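Local coordinates for protein probable glutathione S-transferase 5 (Caenorhabditis elegans, PDB 1ZL9) that conjugates reduced glutathione to a wide range of hydrophobic electrophiles and may help detoxify reactive oxygen species during bacterial infection, at residues Y4-F9 with P54-D59; E16-I21 with H67-F72; A48-L53 with K62-H67; S147-G152 with A186-A191. All coordinates share one frame; numbering follows the deposited sequence.

Interaction 1: residues Y4-F9 with P54-D59; sequences YKLTYF and PFLEVD. With GSH (glutathione), chain C.
Thr-7 lies beside Phe-55 with its CB over one face of the ring, 4.1 Å from the centroid and 15° off the normal, a CH-pi contact. The ring gets there because Phe-55 CG sits between its backbone N and carbonyl carbon (chi1 69°), which lays the ring alongside the neighbouring strand; a small beta-branched residue suits the place against its face. On the same face Lys-5 and Glu-57 run side by side. Their charged ends stay apart, Lys-5 NZ being 4.3 Å from Glu-57 OE1, and one water joins the two. A second water donates to Glu-57 OE1 and Lys-5 O and accepts from Thr-7 OG1, whose hydroxyl also bonds Asn-32. On the other face Tyr-4 CD1 rests against Val-58 CG2 at 3.9 Å, and Leu-6 meets Leu-56 through their CD1 methyls. Pro-54, which follows a cis peptide bond, sets its N 3.5 Å from Tyr-8 CD1 at the edge of that ring. Pro-54 CD also lines the glutathione pocket, 3.7 Å from GSH O11, and Tyr-8 probably binds glutathione too. The backbones are antiparallel: Lys-5 with Glu-57 and Thr-7 with Phe-55 are hydrogen-bonded pairs, and Glu-57 N reaches Lys-5 O at 2.8 Å, almost straight. Strand 4-9 also bonds strand 30-34 along its other edge in this thioredoxin-like domain, while helices 16-25 and 66-76 cover the face of Leu-6 and Leu-56.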
# COMPACT_ATOMS: atom_id res chain seq x y z
N TYR A 4 -16.65 -16.31 -4.78
CA TYR A 4 -15.63 -15.70 -3.94
C TYR A 4 -15.22 -16.59 -2.80
O TYR A 4 -16.09 -17.13 -2.10
CB TYR A 4 -16.15 -14.40 -3.34
CG TYR A 4 -16.40 -13.30 -4.32
CD1 TYR A 4 -15.34 -12.62 -4.92
CD2 TYR A 4 -17.72 -12.93 -4.65
CE1 TYR A 4 -15.60 -11.55 -5.77
CE2 TYR A 4 -17.96 -11.91 -5.53
CZ TYR A 4 -16.92 -11.25 -6.09
OH TYR A 4 -17.15 -10.24 -6.94
N LYS A 5 -13.91 -16.71 -2.59
CA LYS A 5 -13.34 -17.51 -1.49
C LYS A 5 -12.18 -16.75 -0.86
O LYS A 5 -11.23 -16.39 -1.54
CB LYS A 5 -12.87 -18.88 -1.97
CG LYS A 5 -12.33 -19.77 -0.84
CD LYS A 5 -11.89 -21.13 -1.42
CE LYS A 5 -11.33 -22.04 -0.38
NZ LYS A 5 -10.89 -23.42 -0.97
N LEU A 6 -12.27 -16.46 0.43
CA LEU A 6 -11.25 -15.68 1.09
C LEU A 6 -10.48 -16.63 1.98
O LEU A 6 -11.06 -17.32 2.79
CB LEU A 6 -11.87 -14.57 1.96
CG LEU A 6 -10.87 -13.71 2.73
CD1 LEU A 6 -10.12 -12.72 1.77
CD2 LEU A 6 -11.55 -12.88 3.81
N THR A 7 -9.18 -16.67 1.83
CA THR A 7 -8.35 -17.54 2.67
C THR A 7 -7.51 -16.67 3.58
O THR A 7 -6.74 -15.82 3.11
CB THR A 7 -7.49 -18.36 1.81
OG1 THR A 7 -8.31 -19.22 1.03
CG2 THR A 7 -6.62 -19.22 2.62
N TYR A 8 -7.73 -16.84 4.88
CA TYR A 8 -6.93 -16.15 5.87
C TYR A 8 -6.88 -17.02 7.13
O TYR A 8 -7.45 -18.07 7.13
CB TYR A 8 -7.52 -14.74 6.14
CG TYR A 8 -6.68 -13.83 7.00
CD1 TYR A 8 -5.43 -13.46 6.62
CD2 TYR A 8 -7.14 -13.36 8.27
CE1 TYR A 8 -4.66 -12.62 7.41
CE2 TYR A 8 -6.36 -12.56 9.06
CZ TYR A 8 -5.13 -12.17 8.63
OH TYR A 8 -4.34 -11.34 9.44
N PHE A 9 -6.12 -16.60 8.13
CA PHE A 9 -6.11 -17.24 9.45
C PHE A 9 -7.44 -17.06 10.21
O PHE A 9 -8.32 -16.27 9.80
CB PHE A 9 -4.93 -16.74 10.25
CG PHE A 9 -3.63 -17.06 9.60
CD1 PHE A 9 -3.23 -18.39 9.49
CD2 PHE A 9 -2.86 -16.06 9.00
CE1 PHE A 9 -2.02 -18.72 8.82
CE2 PHE A 9 -1.69 -16.38 8.34
CZ PHE A 9 -1.26 -17.68 8.25
N PRO A 54 -3.70 -12.55 3.71
CA PRO A 54 -4.78 -13.19 2.93
C PRO A 54 -4.58 -13.29 1.44
O PRO A 54 -3.72 -12.63 0.85
CB PRO A 54 -5.96 -12.23 3.20
CG PRO A 54 -5.30 -10.88 3.31
CD PRO A 54 -4.03 -11.15 4.02
N PHE A 55 -5.36 -14.17 0.81
CA PHE A 55 -5.57 -14.09 -0.62
C PHE A 55 -7.00 -14.44 -0.92
O PHE A 55 -7.67 -15.11 -0.12
CB PHE A 55 -4.55 -14.91 -1.45
CG PHE A 55 -4.69 -16.40 -1.32
CD1 PHE A 55 -5.58 -17.10 -2.11
CD2 PHE A 55 -3.95 -17.07 -0.39
CE1 PHE A 55 -5.69 -18.52 -1.98
CE2 PHE A 55 -4.02 -18.45 -0.27
CZ PHE A 55 -4.87 -19.18 -1.07
N LEU A 56 -7.50 -13.89 -2.01
CA LEU A 56 -8.88 -14.04 -2.41
C LEU A 56 -8.87 -14.82 -3.72
O LEU A 56 -8.04 -14.56 -4.58
CB LEU A 56 -9.51 -12.69 -2.67
CG LEU A 56 -10.89 -12.66 -3.28
CD1 LEU A 56 -11.89 -13.01 -2.19
CD2 LEU A 56 -11.25 -11.33 -3.93
N GLU A 57 -9.77 -15.76 -3.83
CA GLU A 57 -10.01 -16.43 -5.13
C GLU A 57 -11.33 -15.97 -5.76
O GLU A 57 -12.38 -15.94 -5.09
CB GLU A 57 -10.01 -17.92 -4.91
CG GLU A 57 -8.65 -18.53 -4.79
CD GLU A 57 -8.74 -19.97 -4.24
OE1 GLU A 57 -8.86 -20.22 -3.01
OE2 GLU A 57 -8.74 -20.88 -5.06
N VAL A 58 -11.29 -15.61 -7.05
CA VAL A 58 -12.45 -15.07 -7.75
C VAL A 58 -12.57 -16.03 -8.96
O VAL A 58 -11.67 -16.07 -9.81
CB VAL A 58 -12.23 -13.61 -8.16
CG1 VAL A 58 -13.45 -13.05 -8.92
CG2 VAL A 58 -11.97 -12.74 -6.89
N ASP A 59 -13.60 -16.87 -8.92
CA ASP A 59 -13.70 -18.00 -9.83
C ASP A 59 -12.37 -18.72 -9.98
O ASP A 59 -11.91 -18.96 -11.09
CB ASP A 59 -14.19 -17.53 -11.20
CG ASP A 59 -15.69 -17.22 -11.19
OD1 ASP A 59 -16.43 -17.77 -10.31
OD2 ASP A 59 -16.21 -16.39 -11.97
N1 GSH C . 1.48 -6.81 2.83
CA1 GSH C . 0.75 -7.89 3.40
C1 GSH C . -0.71 -7.75 3.24
O11 GSH C . -1.51 -8.76 2.87
O12 GSH C . -1.23 -6.63 3.59
CB1 GSH C . 1.31 -8.81 4.44
CG1 GSH C . 0.78 -10.25 4.45
CD1 GSH C . 1.28 -10.97 5.68
OE1 GSH C . 2.28 -10.38 6.38
N2 GSH C . 0.78 -12.16 6.03
CA2 GSH C . 1.12 -12.79 7.28
C2 GSH C . 1.47 -14.21 6.96
O2 GSH C . 0.69 -14.81 6.00
CB2 GSH C . -0.15 -12.64 8.10
SG2 GSH C . 0.08 -13.46 9.69
N3 GSH C . 2.40 -14.87 7.60
CA3 GSH C . 2.66 -16.31 7.48
C3 GSH C . 3.87 -16.57 6.62
O31 GSH C . 4.55 -15.48 6.07
O32 GSH C . 4.29 -17.78 6.32
O HOH W 1 -8.97 -18.24 -1.30
O HOH W 2 -8.13 -22.86 -2.31

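Interaction 2: residues E16-I21 with H67-F72; sequences EVSRQI and HAIARF
Ile-69 is the first residue of 67-72 to meet helix 16-21, and it does so through its branch methyl: CG2 lies 3.3 Å from Ser-18 OG. A chi1 of -63° puts Ile-69 CG1 beside the backbone N and leaves CG2 anti to it, turned to the serine, while CD1 packs against the backbone of Phe-55 at CA. Ala-70 comes next and makes most of the second helix's share of the contact. Its CB is flanked by Val-17 CG1 at 3.9 Å and Ile-21 CD1 at 4.1 Å, and the tip of Ile-21 also touches Ala-70 O, 3.5 Å away. Small residues suit this place, since Ser-18 and Ala-70 bring their CA atoms within 5.3 Å. The short segments run nearly parallel, 11° apart with axes 9.1 Å from each other, as expected of helices on one face of the thioredoxin-like sheet. Phe-72 turns to the second subunit, meeting its Trp-85 edge-to-face. Glu-16 holds Arg-19 in a salt bridge, accepts from Gln-20 and also pairs with Arg-202. These charged groups face away from the seam; the contact itself is van der Waals, methyls against methyls, the Ser-18 hydroxyl and Ala-70 O, with no directed bond between the segments.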
# COMPACT_ATOMS: atom_id res chain seq x y z
N GLU A 16 -10.16 -9.18 7.82
CA GLU A 16 -11.42 -8.78 8.36
C GLU A 16 -12.11 -7.75 7.52
O GLU A 16 -13.33 -7.79 7.31
CB GLU A 16 -11.27 -8.31 9.81
CG GLU A 16 -12.59 -7.91 10.46
CD GLU A 16 -13.53 -9.09 10.69
OE1 GLU A 16 -13.14 -10.24 10.40
OE2 GLU A 16 -14.64 -8.87 11.23
N VAL A 17 -11.37 -6.79 6.98
CA VAL A 17 -12.05 -5.75 6.22
C VAL A 17 -12.81 -6.27 4.98
O VAL A 17 -13.92 -5.80 4.65
CB VAL A 17 -11.15 -4.56 5.90
CG1 VAL A 17 -10.06 -4.90 4.93
CG2 VAL A 17 -11.97 -3.37 5.35
N SER A 18 -12.20 -7.25 4.31
CA SER A 18 -12.81 -7.92 3.18
C SER A 18 -14.06 -8.65 3.61
O SER A 18 -15.07 -8.61 2.94
CB SER A 18 -11.77 -8.82 2.49
OG SER A 18 -10.81 -7.98 1.88
N ARG A 19 -14.01 -9.32 4.76
CA ARG A 19 -15.20 -9.99 5.26
C ARG A 19 -16.33 -8.97 5.51
O ARG A 19 -17.50 -9.25 5.27
CB ARG A 19 -14.89 -10.70 6.58
CG ARG A 19 -13.76 -11.72 6.53
CD ARG A 19 -13.82 -12.63 7.74
NE ARG A 19 -12.75 -13.60 7.80
CZ ARG A 19 -11.65 -13.47 8.50
NH1 ARG A 19 -11.45 -12.42 9.26
NH2 ARG A 19 -10.75 -14.44 8.47
N GLN A 20 -15.96 -7.80 5.98
CA GLN A 20 -16.96 -6.76 6.29
C GLN A 20 -17.52 -6.10 5.03
O GLN A 20 -18.68 -5.74 4.99
CB GLN A 20 -16.39 -5.74 7.26
CG GLN A 20 -16.20 -6.36 8.68
CD GLN A 20 -15.91 -5.35 9.78
OE1 GLN A 20 -16.16 -4.17 9.62
NE2 GLN A 20 -15.46 -5.85 10.93
N ILE A 21 -16.70 -5.98 4.00
CA ILE A 21 -17.18 -5.53 2.71
C ILE A 21 -18.21 -6.50 2.18
O ILE A 21 -19.30 -6.11 1.75
CB ILE A 21 -16.01 -5.37 1.70
CG1 ILE A 21 -15.15 -4.19 2.09
CG2 ILE A 21 -16.49 -5.33 0.28
CD1 ILE A 21 -13.77 -4.11 1.36
N HIS A 67 -4.77 -4.92 1.13
CA HIS A 67 -5.29 -3.68 0.61
C HIS A 67 -5.74 -3.86 -0.85
O HIS A 67 -6.75 -3.27 -1.23
CB HIS A 67 -4.32 -2.49 0.69
CG HIS A 67 -4.13 -1.91 2.06
ND1 HIS A 67 -4.93 -0.97 2.60
CD2 HIS A 67 -3.09 -1.99 2.91
CE1 HIS A 67 -4.54 -0.65 3.81
NE2 HIS A 67 -3.43 -1.27 4.04
N ALA A 68 -5.01 -4.68 -1.63
CA ALA A 68 -5.41 -4.90 -3.02
C ALA A 68 -6.74 -5.62 -3.09
O ALA A 68 -7.57 -5.29 -3.90
CB ALA A 68 -4.32 -5.60 -3.86
N ILE A 69 -6.95 -6.62 -2.22
CA ILE A 69 -8.20 -7.28 -2.09
C ILE A 69 -9.33 -6.35 -1.67
O ILE A 69 -10.36 -6.35 -2.30
CB ILE A 69 -8.05 -8.44 -1.13
CG1 ILE A 69 -7.04 -9.49 -1.68
CG2 ILE A 69 -9.36 -9.14 -0.88
CD1 ILE A 69 -6.51 -10.45 -0.64
N ALA A 70 -9.14 -5.59 -0.59
CA ALA A 70 -10.19 -4.72 -0.07
C ALA A 70 -10.58 -3.70 -1.14
O ALA A 70 -11.77 -3.41 -1.37
CB ALA A 70 -9.67 -3.99 1.18
N ARG A 71 -9.57 -3.19 -1.85
CA ARG A 71 -9.83 -2.18 -2.90
C ARG A 71 -10.60 -2.79 -4.08
O ARG A 71 -11.55 -2.20 -4.60
CB ARG A 71 -8.54 -1.50 -3.38
CG ARG A 71 -8.77 -0.42 -4.48
CD ARG A 71 -7.59 0.41 -4.83
NE ARG A 71 -7.33 1.26 -3.69
CZ ARG A 71 -6.47 1.03 -2.72
NH1 ARG A 71 -5.54 0.04 -2.78
NH2 ARG A 71 -6.47 1.83 -1.69
N PHE A 72 -10.23 -4.00 -4.46
CA PHE A 72 -10.89 -4.67 -5.57
C PHE A 72 -12.35 -4.90 -5.21
O PHE A 72 -13.28 -4.53 -5.97
CB PHE A 72 -10.20 -6.00 -5.85
CG PHE A 72 -11.01 -6.90 -6.76
CD1 PHE A 72 -11.06 -6.64 -8.11
CD2 PHE A 72 -11.68 -8.02 -6.28
CE1 PHE A 72 -11.79 -7.47 -8.97
CE2 PHE A 72 -12.46 -8.79 -7.14
CZ PHE A 72 -12.49 -8.54 -8.47

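Interaction 3: residues A48-L53 with K62-H67; sequences APFGQL and KLAQSH. With GSH (glutathione), chain C.
The Phe-50 ring has Gln-65 CG at its edge, close to the ring plane and 4.0 Å from CE1, while the Ala-64 methyl approaches obliquely, with CB 3.8 Å from CD1. Phe-137 of the second subunit meets the same ring with planes about 55° apart, so an aromatic here serves fold and dimer. Beside the ring, Pro-49 sets CB 3.8 Å from Ala-64 CB and CG 3.8 Å from Lys-62 CB; the small alanine lets proline and phenylalanine share one methyl. Pro-49 and Phe-50 are the middle residues of a type I beta turn closed by Gly-51 N to Ala-48 O, where the fixed phi of proline suits the first place. The contact fastens the loop before the cis-proline of the thioredoxin-like domain to strand 61-64 and to Gln-65, the N-cap residue of helix 66-76, and glutathione lies across both. Leu-53 pairs its backbone with that of the ligand's cysteinyl residue: its N donates to GSH O2, nearly straight at 2.9 Å, and its O accepts from GSH N2. Ser-66 N donates to GSH O11 at 2.9 Å, and Ser-66 OG to GSH O12 at 2.6 Å. Asp-99 of the second subunit also bonds the ligand.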
# COMPACT_ATOMS: atom_id res chain seq x y z
N ALA A 48 -0.43 -19.45 -2.14
CA ALA A 48 -0.52 -18.00 -2.06
C ALA A 48 0.45 -17.33 -3.04
O ALA A 48 1.63 -17.68 -3.06
CB ALA A 48 -0.24 -17.57 -0.62
N PRO A 49 -0.01 -16.37 -3.83
CA PRO A 49 0.86 -15.66 -4.78
C PRO A 49 2.20 -15.19 -4.23
O PRO A 49 3.23 -15.32 -4.90
CB PRO A 49 0.00 -14.46 -5.20
CG PRO A 49 -1.39 -15.03 -5.18
CD PRO A 49 -1.41 -15.90 -3.95
N PHE A 50 2.19 -14.66 -3.02
CA PHE A 50 3.42 -14.25 -2.36
C PHE A 50 3.72 -15.01 -1.11
O PHE A 50 4.44 -14.52 -0.23
CB PHE A 50 3.40 -12.75 -2.06
CG PHE A 50 3.05 -11.93 -3.24
CD1 PHE A 50 2.00 -11.00 -3.15
CD2 PHE A 50 3.71 -12.08 -4.45
CE1 PHE A 50 1.65 -10.20 -4.22
CE2 PHE A 50 3.36 -11.25 -5.58
CZ PHE A 50 2.30 -10.34 -5.46
N GLY A 51 3.19 -16.21 -1.01
CA GLY A 51 3.50 -17.08 0.13
C GLY A 51 2.82 -16.65 1.43
O GLY A 51 3.22 -17.11 2.52
N GLN A 52 1.87 -15.73 1.36
CA GLN A 52 1.30 -15.17 2.60
C GLN A 52 -0.23 -15.03 2.47
O GLN A 52 -0.74 -15.06 1.34
CB GLN A 52 1.92 -13.79 2.92
CG GLN A 52 3.42 -13.94 3.29
CD GLN A 52 3.96 -12.76 3.97
OE1 GLN A 52 4.36 -12.83 5.16
NE2 GLN A 52 3.99 -11.63 3.26
N LEU A 53 -0.92 -14.87 3.61
CA LEU A 53 -2.36 -14.62 3.64
C LEU A 53 -2.57 -13.15 4.06
O LEU A 53 -1.72 -12.57 4.72
CB LEU A 53 -3.05 -15.55 4.69
CG LEU A 53 -2.74 -17.04 4.55
CD1 LEU A 53 -3.57 -17.93 5.54
CD2 LEU A 53 -2.97 -17.42 3.07
N LYS A 62 -6.38 -16.15 -8.28
CA LYS A 62 -5.88 -15.69 -6.99
C LYS A 62 -5.53 -14.19 -7.00
O LYS A 62 -4.93 -13.67 -7.95
CB LYS A 62 -4.67 -16.52 -6.53
CG LYS A 62 -5.11 -17.94 -6.05
CD LYS A 62 -3.93 -18.83 -5.82
CE LYS A 62 -4.28 -20.33 -6.06
NZ LYS A 62 -4.30 -20.99 -4.74
N LEU A 63 -5.83 -13.53 -5.87
CA LEU A 63 -5.42 -12.15 -5.67
C LEU A 63 -4.93 -12.02 -4.24
O LEU A 63 -5.67 -12.24 -3.31
CB LEU A 63 -6.60 -11.21 -5.89
CG LEU A 63 -6.33 -9.72 -5.57
CD1 LEU A 63 -5.29 -9.17 -6.49
CD2 LEU A 63 -7.61 -8.97 -5.61
N ALA A 64 -3.67 -11.63 -4.08
CA ALA A 64 -3.05 -11.41 -2.79
C ALA A 64 -3.02 -9.95 -2.42
O ALA A 64 -3.32 -9.07 -3.25
CB ALA A 64 -1.64 -11.88 -2.92
N GLN A 65 -2.56 -9.70 -1.19
CA GLN A 65 -2.34 -8.38 -0.58
C GLN A 65 -3.63 -7.74 -0.02
O GLN A 65 -4.53 -7.40 -0.78
CB GLN A 65 -1.59 -7.44 -1.50
CG GLN A 65 -0.06 -7.83 -1.56
CD GLN A 65 0.77 -7.35 -0.40
OE1 GLN A 65 1.96 -7.71 -0.26
NE2 GLN A 65 0.19 -6.53 0.42
N SER A 66 -3.69 -7.63 1.30
CA SER A 66 -4.89 -7.22 2.00
C SER A 66 -5.56 -5.98 1.45
O SER A 66 -6.79 -6.01 1.29
CB SER A 66 -4.61 -7.05 3.51
OG SER A 66 -3.71 -6.03 3.80
N HIS A 67 -4.77 -4.92 1.13
CA HIS A 67 -5.29 -3.68 0.61
C HIS A 67 -5.74 -3.86 -0.85
O HIS A 67 -6.75 -3.27 -1.23
CB HIS A 67 -4.32 -2.49 0.69
CG HIS A 67 -4.13 -1.91 2.06
ND1 HIS A 67 -4.93 -0.97 2.60
CD2 HIS A 67 -3.09 -1.99 2.91
CE1 HIS A 67 -4.54 -0.65 3.81
NE2 HIS A 67 -3.43 -1.27 4.04
N1 GSH C . 1.48 -6.81 2.83
CA1 GSH C . 0.75 -7.89 3.40
C1 GSH C . -0.71 -7.75 3.24
O11 GSH C . -1.51 -8.76 2.87
O12 GSH C . -1.23 -6.63 3.59
CB1 GSH C . 1.31 -8.81 4.44
CG1 GSH C . 0.78 -10.25 4.45
CD1 GSH C . 1.28 -10.97 5.68
OE1 GSH C . 2.28 -10.38 6.38
N2 GSH C . 0.78 -12.16 6.03
CA2 GSH C . 1.12 -12.79 7.28
C2 GSH C . 1.47 -14.21 6.96
O2 GSH C . 0.69 -14.81 6.00
CB2 GSH C . -0.15 -12.64 8.10
SG2 GSH C . 0.08 -13.46 9.69
N3 GSH C . 2.40 -14.87 7.60
CA3 GSH C . 2.66 -16.31 7.48
C3 GSH C . 3.87 -16.57 6.62
O31 GSH C . 4.55 -15.48 6.07
O32 GSH C . 4.29 -17.78 6.32

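Interaction 4: residues S147-G152 with A186-A191; sequences SGFLVG and AEKIQA
A lysine methylene, not the ammonium nitrogen, makes the closest approach to an aromatic face: Lys-188 CE lies over the Phe-149 ring, 3.8 Å from the centroid and 20° off the normal, in a CH-pi contact. The lysine arm is extended as far as CE and bends only at its last torsion (chi4 50°), setting NZ 3.9 Å from Phe-149 CZ. Ile-189 adds its CD1 methyl 3.8 Å from Phe-149 CD2, so the ring meets the lysine's hydrocarbon over one face and the tip of the isoleucine's longer arm obliquely. Gly-148, at positive phi, suits the tight passage beside the lysine, whose CD lies 3.7 Å from Gly-148 O. The loop is braced from within by Ser-147 OG, which accepts from Phe-149 N in an ST turn and donates to Gly-152 O at 2.5 Å. The contact of Phe-149 with Lys-188 and Ile-189 joins the loop between helices 119-145 and 157-171 to helix 180-191 in the all-helical C-terminal domain. A water donates to Ser-147 O and accepts only weakly from Lys-188 NZ. Lysine suits this edge because it packs hydrocarbon on the ring while its ammonium stays at the exposed surface; the adhesion is therefore mostly apolar.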
# COMPACT_ATOMS: atom_id res chain seq x y z
N SER A 147 -19.05 14.70 7.80
CA SER A 147 -20.23 13.80 7.69
C SER A 147 -20.27 12.71 8.74
O SER A 147 -21.27 12.02 8.91
CB SER A 147 -20.20 13.12 6.33
OG SER A 147 -19.07 12.21 6.21
N GLY A 148 -19.17 12.52 9.44
CA GLY A 148 -19.03 11.39 10.34
C GLY A 148 -18.29 10.19 9.68
O GLY A 148 -17.93 9.23 10.38
N PHE A 149 -18.05 10.26 8.38
CA PHE A 149 -17.27 9.25 7.70
C PHE A 149 -15.93 9.88 7.39
O PHE A 149 -15.79 11.11 7.32
CB PHE A 149 -17.94 8.80 6.38
CG PHE A 149 -19.30 8.20 6.58
CD1 PHE A 149 -20.45 8.97 6.42
CD2 PHE A 149 -19.46 6.84 6.87
CE1 PHE A 149 -21.72 8.41 6.57
CE2 PHE A 149 -20.78 6.26 7.04
CZ PHE A 149 -21.89 7.06 6.91
N LEU A 150 -14.97 9.04 7.11
CA LEU A 150 -13.58 9.51 6.93
C LEU A 150 -13.36 10.19 5.60
O LEU A 150 -12.69 11.21 5.55
CB LEU A 150 -12.62 8.38 7.06
CG LEU A 150 -12.39 7.91 8.49
CD1 LEU A 150 -11.72 6.55 8.45
CD2 LEU A 150 -11.48 8.86 9.26
N VAL A 151 -13.97 9.65 4.53
CA VAL A 151 -13.93 10.25 3.21
C VAL A 151 -15.31 10.46 2.63
O VAL A 151 -16.08 9.51 2.36
CB VAL A 151 -13.11 9.40 2.24
CG1 VAL A 151 -13.12 10.01 0.87
CG2 VAL A 151 -11.71 9.32 2.77
N GLY A 152 -15.61 11.71 2.36
CA GLY A 152 -16.90 12.12 1.79
C GLY A 152 -18.10 11.93 2.69
O GLY A 152 -18.02 11.98 3.92
N ALA A 186 -16.17 4.80 15.48
CA ALA A 186 -16.25 3.35 15.64
C ALA A 186 -17.67 2.92 15.99
O ALA A 186 -18.18 1.96 15.44
CB ALA A 186 -15.32 2.85 16.72
N GLU A 187 -18.28 3.62 16.93
CA GLU A 187 -19.65 3.31 17.32
C GLU A 187 -20.62 3.46 16.18
O GLU A 187 -21.53 2.61 16.04
CB GLU A 187 -20.10 4.18 18.52
CG GLU A 187 -19.24 3.82 19.73
CD GLU A 187 -19.35 4.85 20.87
OE1 GLU A 187 -18.93 4.51 22.00
OE2 GLU A 187 -19.82 5.99 20.64
N LYS A 188 -20.49 4.54 15.38
CA LYS A 188 -21.35 4.76 14.21
C LYS A 188 -21.21 3.62 13.13
O LYS A 188 -22.20 3.09 12.58
CB LYS A 188 -20.96 6.11 13.55
CG LYS A 188 -21.67 6.46 12.23
CD LYS A 188 -21.11 7.77 11.62
CE LYS A 188 -21.77 8.12 10.33
NZ LYS A 188 -23.27 8.11 10.41
N ILE A 189 -19.97 3.30 12.76
CA ILE A 189 -19.75 2.35 11.67
C ILE A 189 -20.17 0.93 12.15
O ILE A 189 -20.80 0.17 11.42
CB ILE A 189 -18.26 2.37 11.25
CG1 ILE A 189 -17.82 3.71 10.71
CG2 ILE A 189 -18.00 1.26 10.20
CD1 ILE A 189 -18.63 4.29 9.59
N GLN A 190 -19.85 0.61 13.40
CA GLN A 190 -20.17 -0.71 13.96
C GLN A 190 -21.66 -0.98 14.30
O GLN A 190 -22.06 -2.14 14.49
CB GLN A 190 -19.24 -1.05 15.12
CG GLN A 190 -17.75 -1.01 14.68
CD GLN A 190 -16.95 -2.28 14.89
OE1 GLN A 190 -16.19 -2.73 13.99
NE2 GLN A 190 -17.03 -2.81 16.08
N ALA A 191 -22.44 0.10 14.35
CA ALA A 191 -23.91 0.04 14.42
C ALA A 191 -24.60 -0.14 13.05
O ALA A 191 -25.76 -0.47 13.01
CB ALA A 191 -24.49 1.33 15.13
O HOH W 3 -22.48 11.24 11.38

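Interactions 1, 2 and 3 build the glutathione-binding N-terminal domain and touch one another, whereas interaction 4 lies in the C-terminal domain, its centre about 27 Å from that of interaction 1. The first three are buried, interaction 4 superficial. Helix 66-76 serves interactions 2 and 3, which share His-67, and interactions 1 and 3 meet in the sheet, where Leu-56 O and Leu-63 N probably bond. Their chemistry follows their place: backbone hydrogen bonds join the strands of interaction 1, methyl packing the helices of interaction 2, and apolar packing the loop of interaction 3, several of whose polar bonds go to the ligand. Interaction 4 relies on an aromatic ring and a lysine's hydrocarbon.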